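Carboxylesterase (PDB 3WJ2) probably hydrolyses carboxylic ester bonds, as an alpha/beta-hydrolase-fold carboxylesterase from the acid-loving archaeon Ferroplasma acidiphilum. Local coordinates at residues P9-L14 against G278-S283; E93-Y98 against A153-G158; C99-K104 against G292-V297; A243-N248 against D255-Y260. All coordinates share one frame; numbering follows the deposited sequence.

Contact 1 (P9-L14 against G278-S283)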
loop_
_atom_site.group_PDB
_atom_site.type_symbol
_atom_site.label_atom_id
_atom_site.label_comp_id
_atom_site.label_asym_id
_atom_site.label_seq_id
_atom_site.Cartn_x
_atom_site.Cartn_y
_atom_site.Cartn_z
ATOM N N PRO B 9 9.973 13.706 -11.517
ATOM C CA PRO B 9 10.076 13.956 -12.983
ATOM C C PRO B 9 11.486 14.006 -13.480
ATOM O O PRO B 9 11.673 13.836 -14.751
ATOM C CB PRO B 9 9.375 15.284 -13.160
ATOM C CG PRO B 9 8.296 15.282 -11.935
ATOM C CD PRO B 9 9.081 14.616 -10.816
ATOM N N ASP B 10 12.493 14.199 -12.598
ATOM C CA ASP B 10 13.887 14.004 -12.975
ATOM C C ASP B 10 14.178 12.678 -13.667
ATOM O O ASP B 10 15.141 12.585 -14.476
ATOM C CB ASP B 10 14.872 14.196 -11.816
ATOM C CG ASP B 10 14.910 15.591 -11.277
ATOM O OD1 ASP B 10 14.478 16.563 -11.939
ATOM O OD2 ASP B 10 15.462 15.767 -10.181
ATOM N N PHE B 11 13.400 11.633 -13.438
ATOM C CA PHE B 11 13.663 10.339 -14.112
ATOM C C PHE B 11 12.939 10.169 -15.464
ATOM O O PHE B 11 13.030 9.108 -16.043
ATOM C CB PHE B 11 13.243 9.163 -13.194
ATOM C CG PHE B 11 14.034 9.161 -11.912
ATOM C CD1 PHE B 11 15.402 8.895 -11.948
ATOM C CD2 PHE B 11 13.390 9.377 -10.680
ATOM C CE1 PHE B 11 16.207 8.883 -10.758
ATOM C CE2 PHE B 11 14.176 9.406 -9.459
ATOM C CZ PHE B 11 15.569 9.127 -9.522
ATOM N N ASN B 12 12.183 11.190 -15.913
ATOM C CA ASN B 12 11.369 10.960 -17.118
ATOM C C ASN B 12 12.289 10.606 -18.312
ATOM O O ASN B 12 11.931 9.635 -19.049
ATOM C CB ASN B 12 10.478 12.175 -17.409
ATOM C CG ASN B 12 9.307 12.287 -16.388
ATOM O OD1 ASN B 12 9.033 11.341 -15.629
ATOM N ND2 ASN B 12 8.625 13.439 -16.385
ATOM N N SER B 13 13.397 11.319 -18.506
ATOM C CA SER B 13 14.352 10.938 -19.553
ATOM C C SER B 13 14.845 9.519 -19.512
ATOM O O SER B 13 14.878 8.853 -20.545
ATOM C CB SER B 13 15.554 11.846 -19.544
ATOM O OG SER B 13 15.099 13.144 -19.874
ATOM N N LEU B 14 15.211 9.035 -18.306
ATOM C CA LEU B 14 15.714 7.629 -18.184
ATOM C C LEU B 14 14.637 6.612 -18.482
ATOM O O LEU B 14 14.923 5.561 -19.100
ATOM C CB LEU B 14 16.306 7.368 -16.727
ATOM C CG LEU B 14 17.705 7.858 -16.549
ATOM C CD1 LEU B 14 18.025 7.846 -14.970
ATOM C CD2 LEU B 14 18.717 6.948 -17.329
ATOM N N GLY B 278 9.323 8.877 -4.459
ATOM C CA GLY B 278 9.465 9.202 -5.899
ATOM C C GLY B 278 10.650 8.594 -6.576
ATOM O O GLY B 278 10.877 8.871 -7.779
ATOM N N MET B 279 11.493 7.818 -5.896
ATOM C CA MET B 279 12.675 7.281 -6.558
ATOM C C MET B 279 12.428 5.930 -7.271
ATOM O O MET B 279 11.425 5.233 -6.990
ATOM C CB MET B 279 13.763 7.001 -5.489
ATOM C CG MET B 279 14.143 8.246 -4.703
ATOM S SD MET B 279 15.174 9.315 -5.848
ATOM C CE MET B 279 14.116 10.758 -5.996
ATOM N N ILE B 280 13.308 5.601 -8.255
ATOM C CA ILE B 280 13.203 4.371 -9.033
ATOM C C ILE B 280 14.503 3.539 -8.844
ATOM O O ILE B 280 15.499 4.025 -8.239
ATOM C CB ILE B 280 13.032 4.660 -10.563
ATOM C CG1 ILE B 280 14.197 5.535 -11.040
ATOM C CG2 ILE B 280 11.632 5.253 -10.792
ATOM C CD1 ILE B 280 14.196 5.461 -12.612
ATOM N N HIS B 281 14.523 2.294 -9.313
ATOM C CA HIS B 281 15.740 1.473 -9.205
ATOM C C HIS B 281 16.890 2.158 -9.918
ATOM O O HIS B 281 16.679 2.823 -10.940
ATOM C CB HIS B 281 15.529 0.088 -9.811
ATOM C CG HIS B 281 16.512 -0.920 -9.260
ATOM N ND1 HIS B 281 17.659 -1.368 -9.918
ATOM C CD2 HIS B 281 16.481 -1.562 -8.081
ATOM C CE1 HIS B 281 18.262 -2.248 -9.158
ATOM N NE2 HIS B 281 17.580 -2.409 -8.052
ATOM N N GLY B 282 18.050 2.174 -9.294
ATOM C CA GLY B 282 19.211 2.815 -9.923
ATOM C C GLY B 282 19.334 4.223 -9.436
ATOM O O GLY B 282 20.263 4.904 -9.842
ATOM N N SER B 283 18.484 4.693 -8.489
ATOM C CA SER B 283 18.462 6.111 -8.097
ATOM C C SER B 283 19.861 6.597 -7.629
ATOM O O SER B 283 20.260 7.710 -7.956
ATOM C CB SER B 283 17.476 6.396 -7.010
ATOM O OG SER B 283 17.763 5.454 -5.932
#
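A Met-aromatic contact and a CH-pi contact fix the ring of F11, just ahead of helix 12-20, against M279 and I280 at the end of strand 271-280. I280 lies flat over one face of the ring: its CG1 stands 3.7 Å from the centroid of the F11 ring and only 11° off the normal, almost above the centre. The torsion responsible puts I280 CG1 between the backbone N and the carbonyl carbon (chi1 56°), and from there CD1 runs on over the F11 CG and CD1 side of the ring. M279 comes in from the rim instead. Its CB starts away from F11, but bends at chi2 and chi3 fold the chain back until SD lies in the ring plane, 3.7 Å from F11 CZ, with the methyl CE beside CE2. The carbonyl O of G278 meets the same edge, 3.7 Å from F11 CE2. S283 CB approaches CZ obliquely. Past I280 the chain reverses in a type II turn ending at S283, whose OG is hydrogen-bonded to N248 OD1. Next to F11, D10 forms a salt bridge with R265 of the second subunit. The N-terminal segment is thus joined to the tip of the last strand, where M279 also packs on A293 and I296 of helix 291-303.

Contact 2 (E93-Y98 against A153-G158)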
loop_
_atom_site.group_PDB
_atom_site.type_symbol
_atom_site.label_atom_id
_atom_site.label_comp_id
_atom_site.label_asym_id
_atom_site.label_seq_id
_atom_site.Cartn_x
_atom_site.Cartn_y
_atom_site.Cartn_z
ATOM N N GLU B 93 35.094 1.272 -14.233
ATOM C CA GLU B 93 34.997 2.478 -15.015
ATOM C C GLU B 93 33.591 3.001 -15.065
ATOM O O GLU B 93 33.462 4.234 -14.904
ATOM C CB GLU B 93 35.517 2.306 -16.474
ATOM C CG GLU B 93 37.029 1.872 -16.528
ATOM C CD GLU B 93 38.019 2.778 -15.790
ATOM O OE1 GLU B 93 37.757 3.963 -15.516
ATOM O OE2 GLU B 93 39.083 2.235 -15.399
ATOM N N THR B 94 32.566 2.118 -15.152
ATOM C CA THR B 94 31.229 2.706 -15.278
ATOM C C THR B 94 30.770 3.303 -13.911
ATOM O O THR B 94 29.882 4.172 -13.859
ATOM C CB THR B 94 30.192 1.777 -15.795
ATOM O OG1 THR B 94 29.972 0.686 -14.851
ATOM C CG2 THR B 94 30.597 1.096 -17.091
ATOM N N TYR B 95 31.356 2.766 -12.815
ATOM C CA TYR B 95 31.058 3.277 -11.502
ATOM C C TYR B 95 31.983 4.376 -11.061
ATOM O O TYR B 95 31.829 4.818 -9.957
ATOM C CB TYR B 95 31.066 2.047 -10.424
ATOM C CG TYR B 95 29.639 1.447 -10.425
ATOM C CD1 TYR B 95 29.167 0.746 -11.510
ATOM C CD2 TYR B 95 28.816 1.625 -9.268
ATOM C CE1 TYR B 95 27.785 0.208 -11.518
ATOM C CE2 TYR B 95 27.539 1.081 -9.307
ATOM C CZ TYR B 95 27.034 0.447 -10.387
ATOM O OH TYR B 95 25.754 -0.038 -10.391
ATOM N N ASP B 96 32.956 4.808 -11.870
ATOM C CA ASP B 96 33.932 5.655 -11.293
ATOM C C ASP B 96 33.399 7.046 -10.828
ATOM O O ASP B 96 33.790 7.547 -9.758
ATOM C CB ASP B 96 35.009 5.817 -12.435
ATOM C CG ASP B 96 36.286 6.526 -11.934
ATOM O OD1 ASP B 96 37.125 5.930 -11.203
ATOM O OD2 ASP B 96 36.340 7.768 -12.232
ATOM N N ASN B 97 32.494 7.668 -11.593
ATOM C CA ASN B 97 31.949 8.979 -11.202
ATOM C C ASN B 97 31.213 8.788 -9.802
ATOM O O ASN B 97 31.444 9.588 -8.907
ATOM C CB ASN B 97 30.929 9.542 -12.172
ATOM C CG ASN B 97 31.601 10.252 -13.372
ATOM O OD1 ASN B 97 32.817 10.056 -13.609
ATOM N ND2 ASN B 97 30.839 11.028 -14.089
ATOM N N TYR B 98 30.463 7.686 -9.694
ATOM C CA TYR B 98 29.699 7.470 -8.470
ATOM C C TYR B 98 30.609 7.177 -7.251
ATOM O O TYR B 98 30.452 7.731 -6.172
ATOM C CB TYR B 98 28.752 6.322 -8.734
ATOM C CG TYR B 98 28.010 5.811 -7.477
ATOM C CD1 TYR B 98 26.853 6.442 -7.035
ATOM C CD2 TYR B 98 28.424 4.592 -7.008
ATOM C CE1 TYR B 98 26.211 5.908 -5.848
ATOM C CE2 TYR B 98 27.800 4.063 -5.916
ATOM C CZ TYR B 98 26.713 4.689 -5.443
ATOM O OH TYR B 98 25.976 4.170 -4.373
ATOM N N ALA B 153 29.623 -2.374 1.209
ATOM C CA ALA B 153 28.484 -1.613 0.663
ATOM C C ALA B 153 28.250 -2.027 -0.762
ATOM O O ALA B 153 29.167 -2.588 -1.392
ATOM C CB ALA B 153 28.839 -0.140 0.730
ATOM N N GLY B 154 27.080 -1.732 -1.267
ATOM C CA GLY B 154 26.863 -1.965 -2.755
ATOM C C GLY B 154 25.478 -1.442 -3.153
ATOM O O GLY B 154 24.781 -0.906 -2.312
ATOM N N ASP B 155 25.224 -1.508 -4.437
ATOM C CA ASP B 155 23.878 -1.225 -4.953
ATOM C C ASP B 155 23.408 -2.336 -5.786
ATOM O O ASP B 155 24.127 -3.006 -6.471
ATOM C CB ASP B 155 23.912 0.092 -5.765
ATOM C CG ASP B 155 24.829 0.047 -6.966
ATOM O OD1 ASP B 155 26.072 -0.011 -6.787
ATOM O OD2 ASP B 155 24.364 -0.033 -8.138
ATOM N N SER B 156 22.079 -2.554 -5.709
ATOM C CA SER B 156 21.449 -3.535 -6.512
ATOM C C SER B 156 22.116 -4.910 -6.311
ATOM O O SER B 156 22.259 -5.424 -5.144
ATOM C CB SER B 156 21.362 -3.066 -7.981
ATOM O OG SER B 156 20.403 -3.939 -8.654
ATOM N N ALA B 157 22.530 -5.584 -7.390
ATOM C CA ALA B 157 23.181 -6.919 -7.237
ATOM C C ALA B 157 24.417 -6.827 -6.275
ATOM O O ALA B 157 24.709 -7.750 -5.517
ATOM C CB ALA B 157 23.700 -7.366 -8.686
ATOM N N GLY B 158 25.151 -5.699 -6.232
ATOM C CA GLY B 158 26.312 -5.539 -5.422
ATOM C C GLY B 158 25.918 -5.484 -3.922
ATOM O O GLY B 158 26.675 -5.843 -3.048
#
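E93 opens a type I turn, closed by the bond from D96 N to E93 O, that presents Y95 to D155 at the C-terminal end of strand 150-155. T94 follows, packed on helix 29-43. Y95 then carries the contact: its OH donates to D155 OD2 at 2.6 Å, reaching the syn lone pair, on the side of the other carboxylate oxygen. The two side chains come from opposite directions, and their flat groups are nearly coplanar, 30° apart, with OD2 in the plane of the ring at its edge. OD1 approaches the ring obliquely, 3.1 Å from Y95 CE2. With CG between the backbone N and the carbonyl carbon (chi1 61°), the D155 carboxylate is turned to the tyrosine hydroxyl. D155 ends strand 150-155 and directly precedes S156 in a sharp strand-to-helix turn of GxSxG sequence, consistent with the nucleophile elbow of alpha/beta hydrolases; S156 has a positive phi, the strained conformation of such an elbow, and a side chain on G154 would run into G158 O. A phenylalanine in place of Y95 would probably leave D155 OD2 without this hydroxyl partner and its carboxylate freer to turn. D96 begins helix 96-106 and forms salt bridges with R68 and R100, while N97 ND2 is bonded to E288 OE2. Y98 also leaves the helix toward the strand, and its OH is hydrogen-bonded to Y81 OH, the hydroxyl that also bonds D155 OD1.

Contact 3 (C99-K104 against G292-V297)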
loop_
_atom_site.group_PDB
_atom_site.type_symbol
_atom_site.label_atom_id
_atom_site.label_comp_id
_atom_site.label_asym_id
_atom_site.label_seq_id
_atom_site.Cartn_x
_atom_site.Cartn_y
_atom_site.Cartn_z
ATOM N N CYS B 99 31.630 6.314 -7.429
ATOM C CA CYS B 99 32.544 6.037 -6.359
ATOM C C CYS B 99 33.341 7.240 -5.877
ATOM O O CYS B 99 33.556 7.441 -4.728
ATOM C CB CYS B 99 33.448 4.877 -6.725
ATOM S SG CYS B 99 32.505 3.281 -6.602
ATOM N N ARG B 100 33.770 8.051 -6.867
ATOM C CA ARG B 100 34.321 9.358 -6.502
ATOM C C ARG B 100 33.401 10.216 -5.615
ATOM O O ARG B 100 33.851 10.736 -4.616
ATOM C CB ARG B 100 34.663 10.139 -7.785
ATOM C CG ARG B 100 35.942 9.573 -8.515
ATOM C CD ARG B 100 35.891 10.247 -9.854
ATOM N NE ARG B 100 37.102 9.962 -10.635
ATOM C CZ ARG B 100 38.200 10.729 -10.658
ATOM N NH1 ARG B 100 38.325 11.864 -9.947
ATOM N NH2 ARG B 100 39.232 10.317 -11.415
ATOM N N PHE B 101 32.114 10.286 -5.977
ATOM C CA PHE B 101 31.173 11.007 -5.172
ATOM C C PHE B 101 30.990 10.419 -3.791
ATOM O O PHE B 101 30.976 11.145 -2.823
ATOM C CB PHE B 101 29.839 11.044 -5.953
ATOM C CG PHE B 101 28.755 11.858 -5.255
ATOM C CD1 PHE B 101 28.848 13.266 -5.223
ATOM C CD2 PHE B 101 27.671 11.260 -4.631
ATOM C CE1 PHE B 101 27.866 14.036 -4.644
ATOM C CE2 PHE B 101 26.694 12.046 -3.999
ATOM C CZ PHE B 101 26.793 13.439 -4.021
ATOM N N LEU B 102 30.901 9.087 -3.703
ATOM C CA LEU B 102 30.902 8.546 -2.356
ATOM C C LEU B 102 32.124 8.857 -1.568
ATOM O O LEU B 102 32.016 9.038 -0.388
ATOM C CB LEU B 102 30.807 7.019 -2.407
ATOM C CG LEU B 102 29.534 6.426 -2.989
ATOM C CD1 LEU B 102 29.628 4.806 -2.932
ATOM C CD2 LEU B 102 28.285 6.858 -2.261
ATOM N N ALA B 103 33.317 8.806 -2.174
ATOM C CA ALA B 103 34.495 9.181 -1.450
ATOM C C ALA B 103 34.527 10.641 -0.970
ATOM O O ALA B 103 34.881 10.874 0.163
ATOM C CB ALA B 103 35.716 8.844 -2.347
ATOM N N LYS B 104 34.051 11.530 -1.850
ATOM C CA LYS B 104 34.066 12.959 -1.533
ATOM C C LYS B 104 33.085 13.228 -0.363
ATOM O O LYS B 104 33.417 13.877 0.633
ATOM C CB LYS B 104 33.752 13.767 -2.741
ATOM C CG LYS B 104 33.840 15.297 -2.471
ATOM C CD LYS B 104 34.767 16.083 -3.496
ATOM C CE LYS B 104 36.135 16.561 -2.937
ATOM N NZ LYS B 104 37.054 17.051 -4.002
ATOM N N GLY B 292 17.079 14.914 -5.852
ATOM C CA GLY B 292 16.553 14.089 -4.722
ATOM C C GLY B 292 17.459 12.871 -4.518
ATOM O O GLY B 292 17.810 12.602 -3.320
ATOM N N ALA B 293 17.762 12.142 -5.583
ATOM C CA ALA B 293 18.648 10.953 -5.460
ATOM C C ALA B 293 20.016 11.372 -4.911
ATOM O O ALA B 293 20.603 10.758 -4.037
ATOM C CB ALA B 293 18.748 10.240 -6.722
ATOM N N ARG B 294 20.611 12.438 -5.482
ATOM C CA ARG B 294 21.858 12.967 -4.934
ATOM C C ARG B 294 21.813 13.231 -3.437
ATOM O O ARG B 294 22.778 12.917 -2.711
ATOM C CB ARG B 294 22.189 14.301 -5.702
ATOM C CG ARG B 294 23.571 14.804 -5.388
ATOM C CD ARG B 294 23.675 16.116 -6.296
ATOM N NE ARG B 294 25.103 16.450 -6.283
ATOM C CZ ARG B 294 25.979 16.117 -7.251
ATOM N NH1 ARG B 294 25.616 15.516 -8.389
ATOM N NH2 ARG B 294 27.240 16.468 -7.102
ATOM N N ASN B 295 20.757 13.863 -2.922
ATOM C CA ASN B 295 20.639 14.163 -1.507
ATOM C C ASN B 295 20.519 12.826 -0.687
ATOM O O ASN B 295 21.082 12.792 0.405
ATOM C CB ASN B 295 19.447 15.011 -1.252
ATOM C CG ASN B 295 19.725 16.440 -1.585
ATOM O OD1 ASN B 295 18.885 17.095 -2.255
ATOM N ND2 ASN B 295 20.850 16.924 -1.177
ATOM N N ILE B 296 19.830 11.834 -1.191
ATOM C CA ILE B 296 19.751 10.505 -0.440
ATOM C C ILE B 296 21.118 9.902 -0.358
ATOM O O ILE B 296 21.524 9.418 0.740
ATOM C CB ILE B 296 18.685 9.594 -1.087
ATOM C CG1 ILE B 296 17.333 10.179 -0.776
ATOM C CG2 ILE B 296 18.827 8.077 -0.644
ATOM C CD1 ILE B 296 16.242 9.549 -1.696
ATOM N N VAL B 297 21.865 9.894 -1.478
ATOM C CA VAL B 297 23.215 9.351 -1.419
ATOM C C VAL B 297 24.090 10.179 -0.459
ATOM O O VAL B 297 24.864 9.628 0.311
ATOM C CB VAL B 297 23.850 9.322 -2.844
ATOM C CG1 VAL B 297 25.370 8.874 -2.711
ATOM C CG2 VAL B 297 23.088 8.427 -3.765
#
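F101 points from helix 96-106 into the angle between R294 and V297 of helix 291-303, joining two of the helices that flank the central sheet of the alpha/beta-hydrolase fold. The short segments cross at -51°, with axes 11.6 Å apart at closest approach, so large side chains have to bridge the space. With CG anti to the backbone N (chi1 -176°), the F101 ring projects across it and meets its two partners quite differently. V297 comes to the edge: its CG1 lies in the ring plane, 3.7 Å from F101 CE2. R294 runs past the far rim as an extended chain, CG 3.8 Å from F101 CZ, and turns one face of its guanidinium to the ring, with CZ of F101 standing 3.9 Å above the guanidinium plane and offset toward its rim. Since the two planes are 61° apart, this is not a flat stack; NH2 of R294 approaches CE1 of F101 obliquely, at 3.5 Å. F287 ties both together, stacking its ring on F101 and accepting a hydrogen bond from R294 NH1 at its carbonyl O. Cutting F101 back to an alanine would probably open a gap between the helices, leaving V297 CG1 without its ring edge and the R294 guanidinium without support on that face. Helix 291-303 also meets the second subunit, N295 packing on its Y307. L102 starts off to the side, but crosses V297 at about a right angle, its methyl CD2 resting 3.6 Å from V297 CG1.

Contact 4 (A243-N248 against D255-Y260)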
loop_
_atom_site.group_PDB
_atom_site.type_symbol
_atom_site.label_atom_id
_atom_site.label_comp_id
_atom_site.label_asym_id
_atom_site.label_seq_id
_atom_site.Cartn_x
_atom_site.Cartn_y
_atom_site.Cartn_z
ATOM N N ALA B 243 23.274 -2.039 9.885
ATOM C CA ALA B 243 22.901 -1.905 8.482
ATOM C C ALA B 243 22.337 -0.492 8.228
ATOM O O ALA B 243 21.670 0.146 9.110
ATOM C CB ALA B 243 21.843 -2.900 8.089
ATOM N N ILE B 244 22.613 -0.027 6.986
ATOM C CA ILE B 244 21.842 1.105 6.404
ATOM C C ILE B 244 21.199 0.521 5.145
ATOM O O ILE B 244 21.904 -0.015 4.260
ATOM C CB ILE B 244 22.731 2.248 6.031
ATOM C CG1 ILE B 244 23.531 2.754 7.244
ATOM C CG2 ILE B 244 21.918 3.389 5.350
ATOM C CD1 ILE B 244 24.693 3.813 6.836
ATOM N N MET B 245 19.860 0.680 5.020
ATOM C CA MET B 245 19.093 0.127 3.892
ATOM C C MET B 245 18.401 1.286 3.221
ATOM O O MET B 245 17.743 2.087 3.868
ATOM C CB MET B 245 17.995 -0.878 4.317
ATOM C CG MET B 245 17.087 -1.285 3.172
ATOM S SD MET B 245 17.909 -2.473 2.040
ATOM C CE MET B 245 17.857 -4.045 3.028
ATOM N N VAL B 246 18.636 1.385 1.891
ATOM C CA VAL B 246 17.894 2.429 1.112
ATOM C C VAL B 246 17.074 1.678 0.102
ATOM O O VAL B 246 17.538 0.870 -0.682
ATOM C CB VAL B 246 18.945 3.295 0.335
ATOM C CG1 VAL B 246 18.191 4.324 -0.529
ATOM C CG2 VAL B 246 19.905 4.002 1.391
ATOM N N THR B 247 15.771 1.963 0.099
ATOM C CA THR B 247 14.875 1.418 -0.933
ATOM C C THR B 247 14.267 2.601 -1.686
ATOM O O THR B 247 14.403 3.776 -1.313
ATOM C CB THR B 247 13.664 0.640 -0.225
ATOM O OG1 THR B 247 12.785 1.600 0.362
ATOM C CG2 THR B 247 14.247 -0.237 0.889
ATOM N N ASN B 248 13.687 2.228 -2.828
ATOM C CA ASN B 248 13.078 3.287 -3.702
ATOM C C ASN B 248 11.570 3.019 -3.767
ATOM O O ASN B 248 11.161 1.873 -3.925
ATOM C CB ASN B 248 13.601 3.074 -5.122
ATOM C CG ASN B 248 15.141 3.153 -5.169
ATOM O OD1 ASN B 248 15.710 4.176 -4.838
ATOM N ND2 ASN B 248 15.764 2.090 -5.594
ATOM N N ASP B 255 9.723 -4.131 -1.908
ATOM C CA ASP B 255 9.055 -4.769 -0.701
ATOM C C ASP B 255 9.975 -5.797 0.049
ATOM O O ASP B 255 10.089 -5.709 1.285
ATOM C CB ASP B 255 7.730 -5.411 -1.049
ATOM C CG ASP B 255 6.590 -4.340 -1.302
ATOM O OD1 ASP B 255 6.776 -3.166 -0.966
ATOM O OD2 ASP B 255 5.536 -4.755 -1.819
ATOM N N PRO B 256 10.676 -6.685 -0.691
ATOM C CA PRO B 256 11.596 -7.565 0.062
ATOM C C PRO B 256 12.682 -6.827 0.839
ATOM O O PRO B 256 13.110 -7.289 1.918
ATOM C CB PRO B 256 12.194 -8.494 -1.050
ATOM C CG PRO B 256 11.130 -8.484 -2.191
ATOM C CD PRO B 256 10.673 -6.999 -2.133
ATOM N N GLU B 257 13.136 -5.665 0.321
ATOM C CA GLU B 257 14.119 -4.931 1.072
ATOM C C GLU B 257 13.621 -4.393 2.367
ATOM O O GLU B 257 14.337 -4.243 3.336
ATOM C CB GLU B 257 14.641 -3.732 0.168
ATOM C CG GLU B 257 15.371 -4.259 -1.082
ATOM C CD GLU B 257 15.464 -3.184 -2.149
ATOM O OE1 GLU B 257 14.908 -2.103 -1.895
ATOM O OE2 GLU B 257 16.065 -3.513 -3.244
ATOM N N GLU B 258 12.361 -3.908 2.354
ATOM C CA GLU B 258 11.767 -3.269 3.529
ATOM C C GLU B 258 11.483 -4.420 4.517
ATOM O O GLU B 258 11.753 -4.202 5.726
ATOM C CB GLU B 258 10.492 -2.513 3.136
ATOM C CG GLU B 258 10.952 -1.314 2.192
ATOM C CD GLU B 258 9.874 -0.291 1.949
ATOM O OE1 GLU B 258 8.639 -0.498 2.301
ATOM O OE2 GLU B 258 10.208 0.752 1.358
ATOM N N THR B 259 11.201 -5.601 3.996
ATOM C CA THR B 259 11.071 -6.783 4.947
ATOM C C THR B 259 12.409 -7.111 5.566
ATOM O O THR B 259 12.526 -7.295 6.791
ATOM C CB THR B 259 10.589 -7.996 4.197
ATOM O OG1 THR B 259 9.233 -7.736 3.725
ATOM C CG2 THR B 259 10.691 -9.316 4.992
ATOM N N TYR B 260 13.500 -7.027 4.775
ATOM C CA TYR B 260 14.797 -7.332 5.329
ATOM C C TYR B 260 15.193 -6.432 6.476
ATOM O O TYR B 260 15.759 -6.899 7.489
ATOM C CB TYR B 260 15.857 -7.316 4.190
ATOM C CG TYR B 260 17.180 -8.008 4.522
ATOM C CD1 TYR B 260 17.191 -9.394 4.517
ATOM C CD2 TYR B 260 18.347 -7.335 4.810
ATOM C CE1 TYR B 260 18.407 -10.127 4.726
ATOM C CE2 TYR B 260 19.548 -8.052 5.066
ATOM C CZ TYR B 260 19.516 -9.456 5.062
ATOM O OH TYR B 260 20.689 -10.159 5.245
HETATM O O HOH W 1 13.866 -0.389 -3.760
#
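E258 OE2 is gripped twice: T247 OG1 donates to it at 2.9 Å, and R275 NE of strand 271-280 completes a salt bridge on the same oxygen. The contact belongs to a beta-alpha-beta crossover in which strand 243-248 leads through helix 254-266 to the neighbouring parallel strand 271-280, so this one carboxylate oxygen is shared by all three elements. Helix and strand segments run nearly antiparallel, at 155°, with axes 8.4 Å apart. T247 OG1 takes the place between the backbone N and the carbonyl carbon (chi1 73°) and meets the anti lone pair of OE2, the one turned from OE1. Its methyl CG2 fits between the two glutamates, 3.6 Å from E257 CB and close to E258 CG. E257 extends past T247 in the opposite direction, and a water links its carboxylate to the strand, donating to E257 OE1 at 2.7 Å while accepting from N248 N at 2.8 Å. I277 of the second subunit and R275 also pack on T247. Earlier in the strand M245 makes the contact, chiefly with its thioether end. V246 points the other way, onto helix 291-303, whereas M245 crosses E257 and Y260 at about right angles. Its chain bends at chi2 and chi3, bringing SD beside E257 CB and the methyl CE 3.5 Å from E257 O and 3.8 Å from Y260 CD2.

Contacts 1, 2 and 4 reach the same sheet, and contact 3 packs helices on it. Contacts 2 and 3 share helix 96-106, their centres about 11 Å apart. Contact 1 touches contact 3 through M279 SD, 3.8 Å from A293 CB, and contact 4 through M279 CB, 3.5 Å from N248 OD1. Contact 3 meets contact 4 from the other face of strand 243-248, where I296 CG2 lies 3.8 Å from V246 CG1. The likely active site falls between contacts 1 and 2, whose centres are about 17 Å apart: H281 lies next to S156 and D251, and the three are probably the Ser-His-Asp triad of this family.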